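Cyclic dimeric GMP binding protein (Pseudomonas fluorescens, PDB 3PJV) is a c-di-GMP-binding receptor whose periplasmic domain probably takes part in inside-out signalling that controls periplasmic proteolysis through the protease LapG. Local coordinates at residues S9-Q12 and Y13-L17; H20-D23 and A24-A27. All coordinates share one frame; numbering follows the deposited sequence. Where two conformers were deposited one is given.

Contact 1: residues S9-Q12 and Y13-L17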
loop_
_atom_site.group_PDB
_atom_site.type_symbol
_atom_site.label_atom_id
_atom_site.label_comp_id
_atom_site.label_asym_id
_atom_site.label_seq_id
_atom_site.Cartn_x
_atom_site.Cartn_y
_atom_site.Cartn_z
ATOM N N SER A 9 6.586 16.859 -10.992
ATOM C CA SER A 9 6.684 15.508 -10.444
ATOM C C SER A 9 6.345 15.481 -8.960
ATOM O O SER A 9 5.614 14.605 -8.492
ATOM C CB SER A 9 8.091 14.934 -10.657
ATOM O OG SER A 9 8.266 14.508 -11.992
ATOM N N ARG A 10 6.891 16.437 -8.216
ATOM C CA ARG A 10 6.631 16.537 -6.783
ATOM C C ARG A 10 5.137 16.718 -6.529
ATOM O O ARG A 10 4.543 16.059 -5.681
ATOM C CB ARG A 10 7.422 17.713 -6.191
ATOM C CG ARG A 10 7.280 17.870 -4.690
ATOM C CD ARG A 10 7.996 19.133 -4.209
ATOM N NE ARG A 10 7.877 19.278 -2.765
ATOM C CZ ARG A 10 6.798 19.734 -2.135
ATOM N NH1 ARG A 10 5.710 20.117 -2.811
ATOM N NH2 ARG A 10 6.803 19.806 -0.816
ATOM N N THR A 11 4.524 17.624 -7.271
ATOM C CA THR A 11 3.084 17.837 -7.126
ATOM C C THR A 11 2.270 16.554 -7.375
ATOM O O THR A 11 1.293 16.285 -6.673
ATOM C CB THR A 11 2.629 18.997 -8.026
ATOM O OG1 THR A 11 3.243 20.204 -7.552
ATOM C CG2 THR A 11 1.102 19.155 -8.023
ATOM N N GLN A 12 2.681 15.764 -8.365
ATOM C CA GLN A 12 2.030 14.484 -8.652
ATOM C C GLN A 12 2.066 13.546 -7.452
ATOM O O GLN A 12 1.065 12.907 -7.123
ATOM C CB GLN A 12 2.695 13.786 -9.849
ATOM C CG GLN A 12 2.452 14.455 -11.191
ATOM C CD GLN A 12 3.309 13.865 -12.301
ATOM O OE1 GLN A 12 3.264 14.323 -13.443
ATOM N NE2 GLN A 12 4.100 12.847 -11.965
ATOM N N TYR A 13 3.225 13.445 -6.803
ATOM C CA TYR A 13 3.353 12.591 -5.629
ATOM C C TYR A 13 2.581 13.136 -4.448
ATOM O O TYR A 13 2.017 12.371 -3.666
ATOM C CB TYR A 13 4.818 12.389 -5.240
ATOM C CG TYR A 13 5.547 11.437 -6.147
ATOM C CD1 TYR A 13 5.283 10.075 -6.116
ATOM C CD2 TYR A 13 6.517 11.899 -7.025
ATOM C CE1 TYR A 13 5.965 9.197 -6.951
ATOM C CE2 TYR A 13 7.200 11.033 -7.861
ATOM C CZ TYR A 13 6.927 9.688 -7.817
ATOM O OH TYR A 13 7.623 8.841 -8.655
ATOM N N VAL A 14 2.570 14.459 -4.311
ATOM C CA VAL A 14 1.786 15.084 -3.255
ATOM C C VAL A 14 0.313 14.739 -3.449
ATOM O O VAL A 14 -0.367 14.343 -2.505
ATOM C CB VAL A 14 1.964 16.604 -3.230
ATOM C CG1 VAL A 14 0.874 17.258 -2.364
ATOM C CG2 VAL A 14 3.364 16.954 -2.711
ATOM N N ASN A 15 -0.168 14.874 -4.680
ATOM C CA ASN A 15 -1.573 14.598 -4.963
ATOM C C ASN A 15 -1.883 13.115 -4.776
ATOM O O ASN A 15 -2.939 12.752 -4.252
ATOM C CB ASN A 15 -1.949 15.053 -6.374
ATOM C CG ASN A 15 -1.947 16.565 -6.517
ATOM O OD1 ASN A 15 -1.962 17.294 -5.524
ATOM N ND2 ASN A 15 -1.950 17.041 -7.749
ATOM N N GLN A 16 -0.958 12.269 -5.216
ATOM C CA GLN A 16 -1.107 10.826 -5.056
ATOM C C GLN A 16 -1.200 10.394 -3.591
ATOM O O GLN A 16 -2.094 9.630 -3.232
ATOM C CB GLN A 16 0.017 10.070 -5.777
ATOM C CG GLN A 16 -0.152 8.570 -5.747
ATOM C CD GLN A 16 0.877 7.859 -6.607
ATOM O OE1 GLN A 16 0.538 6.973 -7.390
ATOM N NE2 GLN A 16 2.139 8.238 -6.460
ATOM N N LEU A 17 -0.277 10.868 -2.755
ATOM C CA LEU A 17 -0.290 10.504 -1.330
ATOM C C LEU A 17 -1.543 11.017 -0.644
ATOM O O LEU A 17 -2.146 10.325 0.183
ATOM C CB LEU A 17 0.921 11.079 -0.603
ATOM C CG LEU A 17 2.258 10.364 -0.707
ATOM C CD1 LEU A 17 3.290 11.159 0.084
ATOM C CD2 LEU A 17 2.118 8.942 -0.175
#
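V14 N sits 2.9 Å from R10 O in one rung of the regular alpha-helical ladder of helix 6-32. This is the long first helix of the LapD/MoxY periplasmic domain. Four i to i+4 backbone bonds join S9-Q12 to Y13-L17. Y13 N gives to S9 O, V14 N to R10 O, N15 N to T11 O and Q16 N to Q12 O. N15 N lies 2.8 Å from T11 O.

Several side chains of Y13-L17 lie against the same carbonyl oxygens. In Y13, CG is anti to the carbonyl carbon and beside the backbone N (chi1 -75°), which carries the ring back over the preceding turn. Its CD2 comes to 3.2 Å from S9 O, meeting that oxygen obliquely. Y13 also packs on L123 of the second subunit. With an alanine here the ring is gone, and a gap is likely to open beside S9 O and against L123 of that subunit. V14 CG2 rests 3.3 Å from R10 O, and V14 also packs on L91 of the second subunit.

Contacts between side chains are few and light. R10 runs out extended from CG to NE and passes obliquely by V14, with NH1 3.9 Å from V14 CG2. Its polar end is used across the dimer: NE bonds to I89 O and NH2 weakly to G90 O, both of the second subunit. T11 and N15 lie side by side and point the same way. T11 OG1 is bonded back to E7 O, while its methyl CG2 lies 3.7 Å from N15 ND2.

Contact 2: residues H20-D23 and A24-A27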
loop_
_atom_site.group_PDB
_atom_site.type_symbol
_atom_site.label_atom_id
_atom_site.label_comp_id
_atom_site.label_asym_id
_atom_site.label_seq_id
_atom_site.Cartn_x
_atom_site.Cartn_y
_atom_site.Cartn_z
ATOM N N HIS A 20 -4.277 8.858 -1.535
ATOM C CA HIS A 20 -4.103 7.590 -0.833
ATOM C C HIS A 20 -4.724 7.682 0.571
ATOM O O HIS A 20 -5.474 6.796 0.998
ATOM C CB HIS A 20 -2.612 7.240 -0.777
ATOM C CG HIS A 20 -2.315 5.910 -0.156
ATOM N ND1 HIS A 20 -2.102 5.752 1.197
ATOM C CD2 HIS A 20 -2.173 4.680 -0.708
ATOM C CE1 HIS A 20 -1.832 4.482 1.451
ATOM N NE2 HIS A 20 -1.880 3.809 0.315
ATOM N N ALA A 21 -4.425 8.773 1.272
ATOM C CA ALA A 21 -4.929 8.978 2.628
ATOM C C ALA A 21 -6.442 9.205 2.632
ATOM O O ALA A 21 -7.163 8.649 3.464
ATOM C CB ALA A 21 -4.209 10.145 3.298
ATOM N N GLN A 22 -6.924 10.007 1.689
ATOM C CA GLN A 22 -8.353 10.271 1.601
ATOM C C GLN A 22 -9.139 9.004 1.297
ATOM O O GLN A 22 -10.190 8.752 1.898
ATOM C CB GLN A 22 -8.653 11.310 0.523
ATOM C CG GLN A 22 -10.130 11.624 0.437
ATOM C CD GLN A 22 -10.680 12.112 1.762
ATOM O OE1 GLN A 22 -10.327 13.189 2.221
ATOM N NE2 GLN A 22 -11.516 11.310 2.391
ATOM N N ASP A 23 -8.631 8.195 0.370
ATOM C CA ASP A 23 -9.315 6.957 0.013
ATOM C C ASP A 23 -9.425 6.016 1.206
ATOM O O ASP A 23 -10.455 5.377 1.398
ATOM C CB ASP A 23 -8.622 6.257 -1.159
ATOM C CG ASP A 23 -8.826 6.991 -2.478
ATOM O OD1 ASP A 23 -9.620 7.957 -2.506
ATOM O OD2 ASP A 23 -8.189 6.608 -3.483
ATOM N N ALA A 24 -8.365 5.943 2.005
ATOM C CA ALA A 24 -8.362 5.086 3.192
ATOM C C ALA A 24 -9.376 5.582 4.223
ATOM O O ALA A 24 -10.067 4.778 4.852
ATOM C CB ALA A 24 -6.957 5.024 3.820
ATOM N N ALA A 25 -9.443 6.898 4.412
ATOM C CA ALA A 25 -10.368 7.471 5.390
ATOM C C ALA A 25 -11.802 7.200 4.955
ATOM O O ALA A 25 -12.652 6.825 5.757
ATOM C CB ALA A 25 -10.142 8.975 5.545
ATOM N N THR A 26 -12.052 7.400 3.667
ATOM C CA THR A 26 -13.394 7.211 3.123
ATOM C C THR A 26 -13.804 5.749 3.251
ATOM O O THR A 26 -14.922 5.451 3.678
ATOM C CB THR A 26 -13.453 7.671 1.656
ATOM O OG1 THR A 26 -13.214 9.082 1.606
ATOM C CG2 THR A 26 -14.817 7.343 1.014
ATOM N N ALA A 27 -12.892 4.842 2.902
ATOM C CA ALA A 27 -13.185 3.415 2.999
ATOM C C ALA A 27 -13.422 2.988 4.448
ATOM O O ALA A 27 -14.315 2.175 4.733
ATOM C CB ALA A 27 -12.066 2.587 2.374
HETATM O O HOH W 1 -12.206 9.478 -1.012
#
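H20 O accepts from A24 N at 3.2 Å, the longest of the four backbone bonds here. The H20 ring meets Y55 of its own chain and Y54 of the second subunit, and its ND1 bonds to S114 OG of the second subunit.

A21 comes next. Its O takes the N-H of A25 and lies 3.6 Å from both A24 CB and A25 CB. A21, A24 and A25 are buried, and they pack on S114, V112 and G96 of the second subunit, in that order. The whole stretch is regular alpha helix, bonded i to i+4, in the LapD/MoxY periplasmic domain.

Q22 adds a side-chain bond to the backbone ladder. Its O accepts from T26 N. Its chain bends at chi2 (57°), which brings the amide back along the helix to the next turn. NE2 then gives an N-H to T26 OG1 at 2.9 Å, with the hydroxyl oxygen close to the amide plane and the N-H...O angle 148°. The same NE2 also bonds to D97 O of the second subunit, so NE2 has two acceptors.

D23 closes the segment. Its O accepts from A27 N at 2.9 Å, with A27 CB 3.4 Å from that oxygen. A water 2.8 Å from T26 OG1 donates a weak bond to D23 OD1, so the link from the carboxylate to T26 is a loose one.

How the contacts relate
Both contacts lie on helix 6-32, contact 1 nearer its start, with their centres about 16 Å apart. Each is a local run of i to i+4 bonds, and each touches the second subunit. Contact 1 is a surface contact about 17 Å from the centre of the chain. Its side chains meet through light touches of a nitrogen on a methyl, with no side-chain hydrogen bond between the two segments. Contact 2 is partly buried, about 11 Å from that centre. Its three buried residues are all alanines, while polar groups elsewhere on it make a direct side-chain bond and a water link. The reach to the partner also differs: a guanidinium in contact 1, an imidazole and an amide in contact 2.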